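Local coordinates for Chains: A (Unidentified, PDB 6ZM9), which cleaves S-adenosylmethionine as a phage-encoded SAM lyase, captured here with 5'-deoxy-5'-methylthioadenosine bound, at residues Pro25-Glu30 / Glu100-Glu105; Lys41-Leu46 / Thr88-Ala93. One frame throughout, in Å; residues are numbered along the deposited sequence. Where two conformers were deposited one is given.

Contact 1. Residues Pro25-Glu30 / Glu100-Glu105. With PRO (proline), chain E.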
loop_
_atom_site.group_PDB
_atom_site.type_symbol
_atom_site.label_atom_id
_atom_site.label_comp_id
_atom_site.label_asym_id
_atom_site.label_seq_id
_atom_site.Cartn_x
_atom_site.Cartn_y
_atom_site.Cartn_z
ATOM N N PRO A 25 15.243 -3.564 -18.035
ATOM C CA PRO A 25 13.839 -3.940 -17.826
ATOM C C PRO A 25 13.555 -5.276 -18.505
ATOM O O PRO A 25 13.851 -5.466 -19.687
ATOM C CB PRO A 25 13.063 -2.779 -18.461
ATOM C CG PRO A 25 14.029 -1.631 -18.456
ATOM C CD PRO A 25 15.370 -2.259 -18.703
ATOM N N THR A 26 12.987 -6.215 -17.739
ATOM C CA THR A 26 12.852 -7.588 -18.214
ATOM C C THR A 26 11.455 -8.179 -18.048
ATOM O O THR A 26 10.942 -8.813 -18.975
ATOM C CB THR A 26 13.899 -8.475 -17.519
ATOM O OG1 THR A 26 15.222 -7.982 -17.792
ATOM C CG2 THR A 26 13.835 -9.917 -17.987
ATOM N N TYR A 27 10.832 -7.998 -16.886
ATOM C CA TYR A 27 9.601 -8.693 -16.553
ATOM C C TYR A 27 8.455 -7.714 -16.364
ATOM O O TYR A 27 8.647 -6.492 -16.362
ATOM C CB TYR A 27 9.801 -9.516 -15.285
ATOM C CG TYR A 27 10.907 -10.540 -15.399
ATOM C CD1 TYR A 27 10.744 -11.688 -16.166
ATOM C CD2 TYR A 27 12.100 -10.365 -14.721
ATOM C CE1 TYR A 27 11.762 -12.646 -16.249
ATOM C CE2 TYR A 27 13.105 -11.300 -14.797
ATOM C CZ TYR A 27 12.944 -12.438 -15.559
ATOM O OH TYR A 27 13.974 -13.379 -15.619
ATOM N N THR A 28 7.250 -8.279 -16.217
ATOM C CA THR A 28 6.027 -7.522 -16.034
ATOM C C THR A 28 5.280 -7.979 -14.787
ATOM O O THR A 28 5.483 -9.084 -14.284
ATOM C CB THR A 28 5.033 -7.722 -17.189
ATOM O OG1 THR A 28 4.592 -9.090 -17.190
ATOM C CG2 THR A 28 5.638 -7.378 -18.520
ATOM N N ILE A 29 4.365 -7.124 -14.325
ATOM C CA ILE A 29 3.545 -7.481 -13.173
ATOM C C ILE A 29 2.771 -8.767 -13.432
ATOM O O ILE A 29 2.633 -9.603 -12.534
ATOM C CB ILE A 29 2.640 -6.313 -12.726
ATOM C CG1 ILE A 29 1.809 -6.732 -11.510
ATOM C CG2 ILE A 29 1.730 -5.794 -13.841
ATOM C CD1 ILE A 29 1.192 -5.559 -10.754
ATOM N N GLU A 30 2.246 -8.954 -14.649
ATOM C CA GLU A 30 1.469 -10.173 -14.882
ATOM C C GLU A 30 2.324 -11.425 -14.746
ATOM O O GLU A 30 1.822 -12.476 -14.319
ATOM C CB GLU A 30 0.745 -10.152 -16.224
ATOM C CG GLU A 30 -0.516 -11.052 -16.192
ATOM C CD GLU A 30 -1.673 -10.550 -15.293
ATOM O OE1 GLU A 30 -1.620 -9.422 -14.739
ATOM O OE2 GLU A 30 -2.666 -11.301 -15.142
ATOM N N GLU A 100 14.519 -16.337 -7.153
ATOM C CA GLU A 100 15.139 -17.168 -8.178
ATOM C C GLU A 100 14.455 -16.975 -9.526
ATOM O O GLU A 100 15.111 -16.809 -10.560
ATOM C CB GLU A 100 15.040 -18.637 -7.771
ATOM C CG GLU A 100 15.457 -19.570 -8.911
ATOM C CD GLU A 100 15.391 -21.052 -8.582
ATOM O OE1 GLU A 100 15.589 -21.423 -7.413
ATOM O OE2 GLU A 100 15.160 -21.873 -9.501
ATOM N N ASP A 101 13.120 -17.033 -9.537
ATOM C CA ASP A 101 12.397 -17.074 -10.798
ATOM C C ASP A 101 12.593 -15.793 -11.594
ATOM O O ASP A 101 12.532 -15.813 -12.830
ATOM C CB ASP A 101 10.906 -17.298 -10.551
ATOM C CG ASP A 101 10.607 -18.654 -9.926
ATOM O OD1 ASP A 101 11.546 -19.444 -9.677
ATOM O OD2 ASP A 101 9.420 -18.910 -9.657
ATOM N N PHE A 102 12.782 -14.669 -10.908
ATOM C CA PHE A 102 12.974 -13.380 -11.557
ATOM C C PHE A 102 14.424 -12.923 -11.522
ATOM O O PHE A 102 14.713 -11.785 -11.895
ATOM C CB PHE A 102 11.948 -12.379 -11.029
ATOM C CG PHE A 102 10.551 -12.766 -11.413
ATOM C CD1 PHE A 102 10.126 -12.613 -12.719
ATOM C CD2 PHE A 102 9.717 -13.417 -10.525
ATOM C CE1 PHE A 102 8.874 -13.028 -13.113
ATOM C CE2 PHE A 102 8.447 -13.845 -10.926
ATOM C CZ PHE A 102 8.031 -13.644 -12.216
ATOM N N LYS A 103 15.346 -13.821 -11.173
ATOM C CA LYS A 103 16.781 -13.564 -11.299
ATOM C C LYS A 103 17.200 -12.327 -10.515
ATOM O O LYS A 103 18.048 -11.547 -10.963
ATOM C CB LYS A 103 17.208 -13.464 -12.764
ATOM C CG LYS A 103 16.906 -14.713 -13.564
ATOM C CD LYS A 103 17.398 -14.547 -14.993
ATOM C CE LYS A 103 17.183 -15.760 -15.849
ATOM N NZ LYS A 103 17.696 -15.478 -17.225
ATOM N N GLN A 104 16.606 -12.152 -9.336
ATOM C CA GLN A 104 16.786 -10.933 -8.558
ATOM C C GLN A 104 17.927 -11.022 -7.554
ATOM O O GLN A 104 18.191 -12.070 -6.965
ATOM C CB GLN A 104 15.497 -10.607 -7.795
ATOM C CG GLN A 104 14.332 -10.315 -8.710
ATOM C CD GLN A 104 14.563 -9.049 -9.481
ATOM O OE1 GLN A 104 14.618 -7.965 -8.903
ATOM N NE2 GLN A 104 14.714 -9.170 -10.789
ATOM N N GLU A 105 18.559 -9.872 -7.312
ATOM C CA GLU A 105 19.580 -9.788 -6.276
ATOM C C GLU A 105 18.959 -9.868 -4.889
ATOM O O GLU A 105 19.526 -10.493 -3.983
ATOM C CB GLU A 105 20.400 -8.505 -6.384
ATOM C CG GLU A 105 21.578 -8.535 -5.421
ATOM C CD GLU A 105 22.415 -7.280 -5.431
ATOM O OE1 GLU A 105 21.881 -6.179 -5.190
ATOM O OE2 GLU A 105 23.628 -7.412 -5.657
HETATM N N PRO E . 15.825 -5.647 -9.541
HETATM C CA PRO E . 17.214 -5.507 -9.978
HETATM C C PRO E . 18.023 -6.786 -9.845
HETATM O O PRO E . 18.981 -7.004 -10.599
HETATM C CB PRO E . 17.765 -4.467 -9.006
HETATM C CG PRO E . 16.825 -4.585 -7.788
HETATM C CD PRO E . 15.725 -5.518 -8.081
HETATM O OXT PRO E . 17.749 -7.600 -8.965
HETATM O O HOH W 1 15.909 -12.982 -17.793
#
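Tyr27 and Phe102 bring the two backbones nearest, their CA atoms 7.6 Å apart, where the lead-in to helix 29-43 passes the turn that ends helix 84-101. That turn is a Schellman motif: Lys103, at positive phi, is its C-prime residue, its N bonds to Glu100 O, and Gln104 N bonds to Arg99 O. The two rings form a T-shaped pair, Phe102 giving its edge to the face of Tyr27, with centroids 4.8 Å apart and planes at 86°. Phe102 CD1 stands over the centre of the tyrosine ring and reaches Tyr27 CG at 3.5 Å; the opposite face of that ring is covered by Thr26 CG2, so the tyrosine is sandwiched. With CG anti to its carbonyl carbon (chi1 -59°), Tyr27 is swung out toward the turn, and its CE2 lies 3.4 Å from Phe102 O. Its OH meets the aliphatic part of Lys103, which crosses at about a right angle with CD 3.7 Å away. One water joins the polar ends, 2.9 Å from Tyr27 OH and accepting from Lys103 NZ.

Phe102 O is also engaged from within the turn: Gln104 NE2 donates to it over 2.8 Å in a nearly straight bond (174°), approaching from above the carbonyl plane. NE2 bonds to Asn20 O as well, and this double hold fixes the rotation of the amide, whose OE1 lies 2.7 Å from the N of the bound proline. Glu105 N donates to the ligand's OXT, so the turn forms one wall of the proline pocket. Around the aromatic pair, Phe102 packs on Val32 and Asp35 of helix 29-43, while Tyr27 lies against Leu19 and Val21 of strand 11-21.

Contact 2. Residues Lys41-Leu46 / Thr88-Ala93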
loop_
_atom_site.group_PDB
_atom_site.type_symbol
_atom_site.label_atom_id
_atom_site.label_comp_id
_atom_site.label_asym_id
_atom_site.label_seq_id
_atom_site.Cartn_x
_atom_site.Cartn_y
_atom_site.Cartn_z
ATOM N N LYS A 41 -0.240 -22.447 -5.357
ATOM C CA LYS A 41 -0.978 -23.686 -5.582
ATOM C C LYS A 41 -0.150 -24.904 -5.178
ATOM O O LYS A 41 -0.679 -25.850 -4.578
ATOM C CB LYS A 41 -1.419 -23.775 -7.034
ATOM C CG LYS A 41 -2.582 -22.864 -7.401
ATOM C CD LYS A 41 -2.951 -23.059 -8.868
ATOM C CE LYS A 41 -4.237 -22.353 -9.270
ATOM N NZ LYS A 41 -4.410 -22.368 -10.770
ATOM N N ARG A 42 1.153 -24.903 -5.482
ATOM C CA ARG A 42 2.002 -26.037 -5.113
ATOM C C ARG A 42 2.210 -26.124 -3.608
ATOM O O ARG A 42 2.534 -27.202 -3.097
ATOM C CB ARG A 42 3.338 -25.958 -5.847
ATOM C CG ARG A 42 3.222 -26.277 -7.329
ATOM C CD ARG A 42 4.600 -26.455 -7.973
ATOM N NE ARG A 42 5.410 -25.240 -7.905
ATOM C CZ ARG A 42 5.494 -24.322 -8.871
ATOM N NH1 ARG A 42 4.823 -24.468 -10.009
ATOM N NH2 ARG A 42 6.267 -23.259 -8.699
ATOM N N GLN A 43 2.001 -25.027 -2.890
ATOM C CA GLN A 43 2.010 -25.049 -1.439
ATOM C C GLN A 43 0.699 -25.554 -0.859
ATOM O O GLN A 43 0.631 -25.811 0.354
ATOM C CB GLN A 43 2.272 -23.640 -0.920
ATOM C CG GLN A 43 3.638 -23.080 -1.277
ATOM C CD GLN A 43 3.826 -21.690 -0.712
ATOM O OE1 GLN A 43 2.882 -20.922 -0.602
ATOM N NE2 GLN A 43 5.036 -21.367 -0.340
ATOM N N GLY A 44 -0.334 -25.696 -1.685
ATOM C CA GLY A 44 -1.629 -26.133 -1.226
ATOM C C GLY A 44 -2.450 -25.066 -0.548
ATOM O O GLY A 44 -3.458 -25.405 0.076
ATOM N N ILE A 45 -2.048 -23.770 -0.664
ATOM C CA ILE A 45 -2.654 -22.622 0.019
ATOM C C ILE A 45 -3.518 -21.846 -0.957
ATOM O O ILE A 45 -3.301 -21.881 -2.173
ATOM C CB ILE A 45 -1.515 -21.762 0.615
ATOM C CG1 ILE A 45 -2.000 -20.715 1.625
ATOM C CG2 ILE A 45 -0.786 -20.992 -0.455
ATOM C CD1 ILE A 45 -0.871 -20.052 2.443
ATOM N N LEU A 46 -4.528 -21.145 -0.435
ATOM C CA LEU A 46 -5.317 -20.267 -1.293
ATOM C C LEU A 46 -4.409 -19.187 -1.871
ATOM O O LEU A 46 -3.678 -18.533 -1.113
ATOM C CB LEU A 46 -6.431 -19.601 -0.494
ATOM C CG LEU A 46 -7.721 -20.409 -0.429
ATOM C CD1 LEU A 46 -8.658 -19.702 0.520
ATOM C CD2 LEU A 46 -8.370 -20.566 -1.786
ATOM N N THR A 88 4.315 -17.929 8.099
ATOM C CA THR A 88 5.641 -17.354 7.900
ATOM C C THR A 88 6.468 -18.223 6.965
ATOM O O THR A 88 7.141 -17.718 6.060
ATOM C CB THR A 88 6.335 -17.186 9.254
ATOM O OG1 THR A 88 5.608 -16.241 10.053
ATOM C CG2 THR A 88 7.760 -16.698 9.070
ATOM N N GLY A 89 6.436 -19.536 7.172
ATOM C CA GLY A 89 7.227 -20.412 6.329
ATOM C C GLY A 89 6.784 -20.389 4.878
ATOM O O GLY A 89 7.618 -20.412 3.969
ATOM N N LYS A 90 5.472 -20.361 4.641
ATOM C CA LYS A 90 4.980 -20.346 3.269
ATOM C C LYS A 90 5.301 -19.023 2.583
ATOM O O LYS A 90 5.639 -19.006 1.395
ATOM C CB LYS A 90 3.485 -20.654 3.240
ATOM C CG LYS A 90 3.192 -22.149 3.501
ATOM C CD LYS A 90 1.715 -22.424 3.486
ATOM C CE LYS A 90 1.412 -23.914 3.369
ATOM N NZ LYS A 90 2.291 -24.723 4.252
ATOM N N VAL A 91 5.230 -17.908 3.310
ATOM C CA VAL A 91 5.579 -16.629 2.702
ATOM C C VAL A 91 7.076 -16.552 2.419
ATOM O O VAL A 91 7.499 -16.043 1.375
ATOM C CB VAL A 91 5.077 -15.456 3.564
ATOM C CG1 VAL A 91 5.679 -14.158 3.053
ATOM C CG2 VAL A 91 3.561 -15.426 3.534
ATOM N N GLN A 92 7.897 -17.049 3.346
ATOM C CA GLN A 92 9.343 -17.071 3.124
ATOM C C GLN A 92 9.688 -17.897 1.901
ATOM O O GLN A 92 10.512 -17.501 1.066
ATOM C CB GLN A 92 10.018 -17.672 4.358
ATOM C CG GLN A 92 10.121 -16.729 5.541
ATOM C CD GLN A 92 10.662 -17.442 6.766
ATOM O OE1 GLN A 92 10.454 -18.638 6.943
ATOM N NE2 GLN A 92 11.355 -16.704 7.616
ATOM N N ALA A 93 9.058 -19.065 1.764
ATOM C CA ALA A 93 9.336 -19.920 0.620
ATOM C C ALA A 93 8.894 -19.257 -0.679
ATOM O O ALA A 93 9.566 -19.376 -1.707
ATOM C CB ALA A 93 8.638 -21.269 0.796
#
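The C-terminal end of helix 29-43 and the middle of helix 84-101 meet here, next to the Schellman motif that closes the first of these helices. Gly44, at positive phi, makes that turn, and its N bonds back to Lys41 O. The backbones come nearest at Gln43 and Lys90, whose CA atoms are 7.3 Å apart. Gln43 extends across the gap with its chain straight beyond CG, and its NE2 donates to Lys90 O over 3.0 Å. The N-H...O angle is 161°; the donor comes in well off the line of the carbonyl, the C=O...N angle being 119°, and slightly tilted from the carbonyl plane. The bond is thus a side-chain donor from one helix onto a backbone carbonyl of the other. The same NE2 lies 3.8 Å from Ala93 CB, one turn further along helix 84-101, and the amide end lies against that methyl.

Lys90 reaches back the other way, sliding past Gln43 in the opposite direction, with its CB 3.9 Å from Gln43 OE1. Farther out, Lys90 CE passes 3.6 Å from Gln43 O, and CD touches Ile45 CD1 at 3.7 Å. Ile45 has CG1 anti to its backbone N (chi1 -167°); with the second torsion also extended, this lays CD1 against Lys90 CD. Beyond these contacts the lysine bends at its last torsion, and its NZ forms a salt bridge with Asp86, one turn earlier on its own helix. Ile45 also rests on Glu80 and Leu82 of the loop preceding that helix. Helix 84-101 in turn packs Val91 against strands 11-21 and 106-113, so this surface contact belongs to an alpha+beta arrangement, two helices with an antiparallel sheet.

Contacts 1 and 2 join the same two helices, 29-43 and 84-101, at separate places: their centres are 19 Å apart and their nearest atoms about 5 Å. Contact 1 brings together the residues just before the first helix and just after the second, contact 2 the end of the first and the middle of the second; the helices run in broadly opposed directions but cross steeply. Along the chain, contact 2 is nested inside the loop closed by contact 1. Only contact 1 supplies residues of the proline pocket, Gln104 and Glu105. One bound 5'-deoxy-5'-methylthioadenosine lies about 10 Å from the Phe102 side chain and another about 9 Å from that of Ile45.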